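Local structure of probable acetyltransferase (Thermus thermophilus, 3EXN) at residues A114-Y128 against V146-L160. The protein probably transfers the acetyl group of acetyl coenzyme A, which it binds, to an acceptor, as in the GCN5-related N-acetyltransferase family. Residues are numbered along the deposited sequence; the frame is centred on the assembly and turned at random.
Sequences AAGLDGVRRLYAVVY and VKDGGPTLTWYVRPL. With ACO (acetyl coenzyme *a), chain C.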
loop_
_atom_site.group_PDB
_atom_site.type_symbol
_atom_site.label_atom_id
_atom_site.label_comp_id
_atom_site.label_asym_id
_atom_site.label_seq_id
_atom_site.Cartn_x
_atom_site.Cartn_y
_atom_site.Cartn_z
ATOM N N ALA A 114 -10.664 -2.277 3.004
ATOM C CA ALA A 114 -11.177 -3.424 3.781
ATOM C C ALA A 114 -12.705 -3.582 3.621
ATOM O O ALA A 114 -13.249 -4.705 3.668
ATOM C CB ALA A 114 -10.799 -3.265 5.247
ATOM N N ALA A 115 -13.399 -2.467 3.448
ATOM C CA ALA A 115 -14.835 -2.462 3.171
ATOM C C ALA A 115 -15.256 -3.320 1.951
ATOM O O ALA A 115 -16.366 -3.891 1.931
ATOM C CB ALA A 115 -15.319 -0.994 2.996
ATOM N N GLY A 116 -14.375 -3.417 0.960
ATOM C CA GLY A 116 -14.604 -4.156 -0.259
ATOM C C GLY A 116 -14.285 -5.645 -0.211
ATOM O O GLY A 116 -14.480 -6.346 -1.223
ATOM N N LEU A 117 -13.831 -6.142 0.943
ATOM C CA LEU A 117 -13.353 -7.536 1.075
ATOM C C LEU A 117 -14.299 -8.517 1.751
ATOM O O LEU A 117 -13.841 -9.551 2.287
ATOM C CB LEU A 117 -12.040 -7.550 1.847
ATOM C CG LEU A 117 -10.887 -6.772 1.212
ATOM C CD1 LEU A 117 -9.606 -6.939 2.064
ATOM C CD2 LEU A 117 -10.651 -7.257 -0.188
ATOM N N ASP A 118 -15.603 -8.256 1.737
ATOM C CA ASP A 118 -16.534 -9.277 2.216
ATOM C C ASP A 118 -16.261 -10.590 1.447
ATOM O O ASP A 118 -16.201 -10.599 0.215
ATOM C CB ASP A 118 -17.996 -8.807 2.067
ATOM C CG ASP A 118 -19.016 -9.859 2.524
ATOM O OD1 ASP A 118 -18.712 -10.655 3.438
ATOM O OD2 ASP A 118 -20.136 -9.884 1.967
ATOM N N GLY A 119 -16.092 -11.676 2.192
ATOM C CA GLY A 119 -15.766 -12.976 1.642
ATOM C C GLY A 119 -14.319 -13.358 1.904
ATOM O O GLY A 119 -13.938 -14.503 1.693
ATOM N N VAL A 120 -13.512 -12.377 2.305
ATOM C CA VAL A 120 -12.150 -12.586 2.812
ATOM C C VAL A 120 -12.129 -12.688 4.341
ATOM O O VAL A 120 -12.835 -11.958 5.031
ATOM C CB VAL A 120 -11.212 -11.404 2.407
ATOM C CG1 VAL A 120 -9.878 -11.522 3.091
ATOM C CG2 VAL A 120 -11.063 -11.315 0.910
ATOM N N ARG A 121 -11.250 -13.545 4.846
ATOM C CA ARG A 121 -11.195 -13.952 6.246
ATOM C C ARG A 121 -10.330 -13.067 7.136
ATOM O O ARG A 121 -10.826 -12.539 8.128
ATOM C CB ARG A 121 -10.739 -15.423 6.303
ATOM C CG ARG A 121 -10.548 -16.048 7.683
ATOM C CD ARG A 121 -10.029 -17.496 7.586
ATOM N NE ARG A 121 -8.638 -17.585 7.137
ATOM C CZ ARG A 121 -7.993 -18.725 6.910
ATOM N NH1 ARG A 121 -6.728 -18.695 6.506
ATOM N NH2 ARG A 121 -8.594 -19.905 7.098
ATOM N N ARG A 122 -9.037 -12.929 6.817
ATOM C CA ARG A 122 -8.086 -12.085 7.572
ATOM C C ARG A 122 -7.313 -11.234 6.601
ATOM O O ARG A 122 -7.047 -11.680 5.489
ATOM C CB ARG A 122 -7.003 -12.897 8.313
ATOM C CG ARG A 122 -7.470 -14.141 9.020
ATOM C CD ARG A 122 -6.329 -15.077 9.319
ATOM N NE ARG A 122 -6.812 -16.446 9.418
ATOM C CZ ARG A 122 -7.550 -16.921 10.418
ATOM N NH1 ARG A 122 -7.907 -16.143 11.444
ATOM N NH2 ARG A 122 -7.932 -18.198 10.406
ATOM N N LEU A 123 -6.878 -10.069 7.080
ATOM C CA LEU A 123 -6.040 -9.125 6.294
ATOM C C LEU A 123 -4.692 -8.996 6.983
ATOM O O LEU A 123 -4.597 -8.493 8.097
ATOM C CB LEU A 123 -6.744 -7.766 6.194
ATOM C CG LEU A 123 -6.003 -6.682 5.408
ATOM C CD1 LEU A 123 -5.686 -7.153 4.004
ATOM C CD2 LEU A 123 -6.834 -5.373 5.365
ATOM N N TYR A 124 -3.637 -9.433 6.291
ATOM C CA TYR A 124 -2.281 -9.328 6.817
ATOM C C TYR A 124 -1.686 -8.055 6.255
ATOM O O TYR A 124 -2.185 -7.578 5.255
ATOM C CB TYR A 124 -1.436 -10.506 6.350
ATOM C CG TYR A 124 -1.748 -11.851 7.066
ATOM C CD1 TYR A 124 -0.973 -12.292 8.144
ATOM C CD2 TYR A 124 -2.800 -12.671 6.643
ATOM C CE1 TYR A 124 -1.247 -13.538 8.792
ATOM C CE2 TYR A 124 -3.085 -13.889 7.293
ATOM C CZ TYR A 124 -2.297 -14.307 8.366
ATOM O OH TYR A 124 -2.561 -15.528 9.004
ATOM N N ALA A 125 -0.640 -7.574 6.918
ATOM C CA ALA A 125 0.215 -6.442 6.471
ATOM C C ALA A 125 1.666 -6.856 6.747
ATOM O O ALA A 125 1.961 -7.380 7.828
ATOM C CB ALA A 125 -0.154 -5.202 7.254
ATOM N N VAL A 126 2.565 -6.639 5.760
ATOM C CA VAL A 126 3.995 -6.988 5.883
ATOM C C VAL A 126 4.811 -5.701 5.826
ATOM O O VAL A 126 4.632 -4.911 4.904
ATOM C CB VAL A 126 4.487 -7.997 4.862
ATOM C CG1 VAL A 126 4.145 -7.568 3.396
ATOM C CG2 VAL A 126 6.014 -8.273 5.080
ATOM N N VAL A 127 5.623 -5.469 6.867
ATOM C CA VAL A 127 6.402 -4.247 6.982
ATOM C C VAL A 127 7.863 -4.567 6.668
ATOM O O VAL A 127 8.395 -5.550 7.174
ATOM C CB VAL A 127 6.303 -3.627 8.376
ATOM C CG1 VAL A 127 7.191 -2.352 8.436
ATOM C CG2 VAL A 127 4.831 -3.336 8.736
ATOM N N TYR A 128 8.495 -3.725 5.820
ATOM C CA TYR A 128 9.835 -3.989 5.322
ATOM C C TYR A 128 10.827 -3.103 6.045
ATOM O O TYR A 128 10.624 -1.881 6.156
ATOM C CB TYR A 128 9.898 -3.706 3.815
ATOM C CG TYR A 128 9.049 -4.690 3.013
ATOM C CD1 TYR A 128 9.590 -5.889 2.588
ATOM C CD2 TYR A 128 7.702 -4.434 2.719
ATOM C CE1 TYR A 128 8.833 -6.819 1.863
ATOM C CE2 TYR A 128 6.924 -5.368 1.987
ATOM C CZ TYR A 128 7.516 -6.556 1.561
ATOM O OH TYR A 128 6.815 -7.506 0.836
ATOM N N VAL A 146 2.327 -10.820 14.388
ATOM C CA VAL A 146 2.309 -12.255 14.205
ATOM C C VAL A 146 3.707 -12.884 14.352
ATOM O O VAL A 146 3.888 -13.758 15.128
ATOM C CB VAL A 146 1.789 -12.629 12.844
ATOM C CG1 VAL A 146 1.854 -14.093 12.663
ATOM C CG2 VAL A 146 0.386 -12.149 12.643
ATOM N N LYS A 147 4.674 -12.389 13.590
ATOM C CA LYS A 147 6.040 -12.883 13.597
ATOM C C LYS A 147 6.944 -11.954 12.804
ATOM O O LYS A 147 6.490 -11.178 12.016
ATOM C CB LYS A 147 6.100 -14.259 12.924
ATOM C CG LYS A 147 5.716 -15.361 13.789
ATOM C CD LYS A 147 5.040 -16.451 13.026
ATOM C CE LYS A 147 4.335 -17.405 13.974
ATOM N NZ LYS A 147 3.505 -18.385 13.282
ATOM N N ASP A 148 8.245 -12.069 12.984
ATOM C CA ASP A 148 9.122 -11.435 12.008
ATOM C C ASP A 148 9.589 -12.459 10.958
ATOM O O ASP A 148 9.747 -13.647 11.246
ATOM C CB ASP A 148 10.234 -10.605 12.664
ATOM C CG ASP A 148 11.154 -11.417 13.515
ATOM O OD1 ASP A 148 10.718 -12.482 14.011
ATOM O OD2 ASP A 148 12.309 -10.970 13.702
ATOM N N GLY A 149 9.748 -11.998 9.719
ATOM C CA GLY A 149 10.146 -12.873 8.613
ATOM C C GLY A 149 11.607 -12.700 8.293
ATOM O O GLY A 149 11.970 -12.326 7.189
ATOM N N GLY A 150 12.457 -13.003 9.262
ATOM C CA GLY A 150 13.867 -12.739 9.135
ATOM C C GLY A 150 14.147 -11.265 9.362
ATOM O O GLY A 150 13.242 -10.495 9.724
ATOM N N PRO A 151 15.402 -10.854 9.122
ATOM C CA PRO A 151 15.912 -9.509 9.467
ATOM C C PRO A 151 15.149 -8.329 8.840
ATOM O O PRO A 151 14.980 -7.283 9.482
ATOM C CB PRO A 151 17.345 -9.522 8.935
ATOM C CG PRO A 151 17.664 -10.953 8.647
ATOM C CD PRO A 151 16.393 -11.661 8.393
ATOM N N THR A 152 14.708 -8.514 7.599
ATOM C CA THR A 152 14.167 -7.441 6.760
ATOM C C THR A 152 12.620 -7.258 6.824
ATOM O O THR A 152 12.107 -6.211 6.420
ATOM C CB THR A 152 14.600 -7.687 5.284
ATOM O OG1 THR A 152 13.933 -8.851 4.761
ATOM C CG2 THR A 152 16.128 -7.915 5.192
ATOM N N LEU A 153 11.906 -8.254 7.358
ATOM C CA LEU A 153 10.423 -8.329 7.286
ATOM C C LEU A 153 9.733 -8.532 8.642
ATOM O O LEU A 153 10.270 -9.230 9.485
ATOM C CB LEU A 153 10.001 -9.534 6.414
ATOM C CG LEU A 153 10.154 -9.516 4.906
ATOM C CD1 LEU A 153 9.520 -10.763 4.304
ATOM C CD2 LEU A 153 9.460 -8.276 4.376
ATOM N N THR A 154 8.551 -7.939 8.823
ATOM C CA THR A 154 7.692 -8.207 10.012
ATOM C C THR A 154 6.243 -8.339 9.608
ATOM O O THR A 154 5.756 -7.520 8.841
ATOM C CB THR A 154 7.759 -7.097 11.095
ATOM O OG1 THR A 154 9.120 -6.788 11.372
ATOM C CG2 THR A 154 7.058 -7.566 12.407
ATOM N N TRP A 155 5.555 -9.354 10.147
ATOM C CA TRP A 155 4.170 -9.650 9.781
ATOM C C TRP A 155 3.176 -9.281 10.895
ATOM O O TRP A 155 3.432 -9.537 12.070
ATOM C CB TRP A 155 4.023 -11.136 9.454
ATOM C CG TRP A 155 4.663 -11.499 8.155
ATOM C CD1 TRP A 155 5.987 -11.784 7.936
ATOM C CD2 TRP A 155 4.029 -11.551 6.892
ATOM N NE1 TRP A 155 6.201 -12.030 6.609
ATOM C CE2 TRP A 155 5.014 -11.906 5.943
ATOM C CE3 TRP A 155 2.714 -11.350 6.462
ATOM C CZ2 TRP A 155 4.729 -12.047 4.600
ATOM C CZ3 TRP A 155 2.424 -11.502 5.130
ATOM C CH2 TRP A 155 3.432 -11.848 4.208
ATOM N N TYR A 156 2.038 -8.732 10.458
ATOM C CA TYR A 156 0.894 -8.322 11.308
ATOM C C TYR A 156 -0.427 -8.789 10.675
ATOM O O TYR A 156 -0.499 -8.994 9.464
ATOM C CB TYR A 156 0.868 -6.801 11.405
ATOM C CG TYR A 156 2.073 -6.209 12.060
ATOM C CD1 TYR A 156 2.080 -5.897 13.422
ATOM C CD2 TYR A 156 3.228 -5.929 11.304
ATOM C CE1 TYR A 156 3.218 -5.357 14.040
ATOM C CE2 TYR A 156 4.365 -5.401 11.915
ATOM C CZ TYR A 156 4.355 -5.126 13.293
ATOM O OH TYR A 156 5.471 -4.573 13.905
ATOM N N VAL A 157 -1.502 -8.887 11.477
ATOM C CA VAL A 157 -2.803 -9.355 10.979
ATOM C C VAL A 157 -3.995 -8.699 11.697
ATOM O O VAL A 157 -3.935 -8.408 12.914
ATOM C CB VAL A 157 -2.958 -10.900 11.090
ATOM C CG1 VAL A 157 -3.042 -11.366 12.564
ATOM C CG2 VAL A 157 -4.148 -11.380 10.243
ATOM N N ARG A 158 -5.077 -8.504 10.937
ATOM C CA ARG A 158 -6.368 -8.036 11.496
ATOM C C ARG A 158 -7.537 -8.847 10.963
ATOM O O ARG A 158 -7.748 -8.924 9.757
ATOM C CB ARG A 158 -6.592 -6.569 11.140
ATOM C CG ARG A 158 -7.840 -5.954 11.822
ATOM C CD ARG A 158 -7.936 -4.483 11.572
ATOM N NE ARG A 158 -8.423 -4.196 10.230
ATOM C CZ ARG A 158 -8.577 -2.973 9.716
ATOM N NH1 ARG A 158 -8.286 -1.873 10.426
ATOM N NH2 ARG A 158 -9.027 -2.845 8.467
ATOM N N PRO A 159 -8.364 -9.423 11.865
ATOM C CA PRO A 159 -9.500 -10.175 11.345
ATOM C C PRO A 159 -10.510 -9.254 10.691
ATOM O O PRO A 159 -10.618 -8.088 11.080
ATOM C CB PRO A 159 -10.116 -10.803 12.609
ATOM C CG PRO A 159 -9.827 -9.791 13.671
ATOM C CD PRO A 159 -8.445 -9.252 13.327
ATOM N N LEU A 160 -11.200 -9.769 9.678
ATOM C CA LEU A 160 -12.303 -9.046 9.049
ATOM C C LEU A 160 -13.597 -9.692 9.531
ATOM O O LEU A 160 -14.645 -9.073 9.472
ATOM C CB LEU A 160 -12.228 -9.070 7.507
ATOM C CG LEU A 160 -10.975 -8.530 6.796
ATOM C CD1 LEU A 160 -11.368 -8.073 5.391
ATOM C CD2 LEU A 160 -10.294 -7.379 7.550
ATOM O OXT LEU A 160 -13.615 -10.827 10.011
HETATM O O5B ACO C . -2.763 8.095 10.841
HETATM P P1A ACO C . -2.913 8.734 9.325
HETATM O O1A ACO C . -2.772 10.252 9.443
HETATM O O2A ACO C . -4.048 8.004 8.624
HETATM O O3A ACO C . -1.531 8.156 8.684
HETATM P P2A ACO C . -0.990 8.537 7.233
HETATM O O4A ACO C . 0.289 9.343 7.484
HETATM O O5A ACO C . -2.041 9.223 6.393
HETATM O O6A ACO C . -0.652 7.012 6.710
HETATM C CBP ACO C . 1.396 5.655 6.436
HETATM C CCP ACO C . 0.263 6.118 7.370
HETATM C CDP ACO C . 0.720 4.853 5.339
HETATM C CEP ACO C . 2.387 4.746 7.157
HETATM C CAP ACO C . 2.131 6.887 5.842
HETATM O OAP ACO C . 2.772 7.660 6.891
HETATM C C9P ACO C . 3.226 6.526 4.857
HETATM O O9P ACO C . 3.010 6.445 3.656
HETATM N N8P ACO C . 4.441 6.330 5.364
HETATM C C7P ACO C . 5.628 6.062 4.529
HETATM C C6P ACO C . 5.540 4.767 3.723
HETATM C C5P ACO C . 5.321 3.568 4.634
HETATM O O5P ACO C . 5.954 3.424 5.702
HETATM N N4P ACO C . 4.398 2.693 4.205
HETATM C C3P ACO C . 4.093 1.492 4.950
HETATM C C2P ACO C . 4.946 0.331 4.505
HETATM S S1P ACO C . 4.547 -1.193 5.374
HETATM C C ACO C . 3.171 -1.579 4.465
HETATM O O ACO C . 2.825 -0.834 3.586
HETATM C CH3 ACO C . 2.388 -2.846 4.754
HETATM O O HOH W 1 10.127 -4.887 9.369
#
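Val126 stands over one face of the Trp155 indole, its CB 3.8 Å from the centroid of the six-membered ring and almost on the normal, a CH-pi contact, with CG2 over the same face toward CE2. Trp155 CG is anti to the carbonyl carbon (chi1 -72°), and this turn helps carry the indole beside Val126 and Tyr124 of strand 122-128; its CE3 comes 4.2 Å from Tyr124 CD1. Cut back to an alanine, Trp155 would lose the ring under Val126, which is likely to leave that valine and the Tyr124 ring without their indole neighbour. On the same sheet face, Val157 CG2 lies over the centre of the Tyr124 ring, 3.7 Å from its centroid, a second CH-pi contact. On the other face, Val127 CG2 meets Tyr156 CE2 at 3.8 Å, and Arg158 brings NH2 to Ala114 CB at its guanidinium edge. Leu160 CD1 packs on Leu117 CB at 3.6 Å. The strands run antiparallel, joined by paired backbone bonds; the one from Val127 N to Thr154 O is nearly straight (176°). On its far side strand 122-128 pairs in parallel with strand 89-96, and Val126 O and Val127 CA border the acetyl-CoA pocket; Arg158 reaches Glu111 of helix 105-115 and Gln141, helix 132-140 covers Ala125, Val127 and Tyr156, and strand 144-148 borders strand 153-159, with a classic bulge at Val146 and Lys147 opposite Trp155.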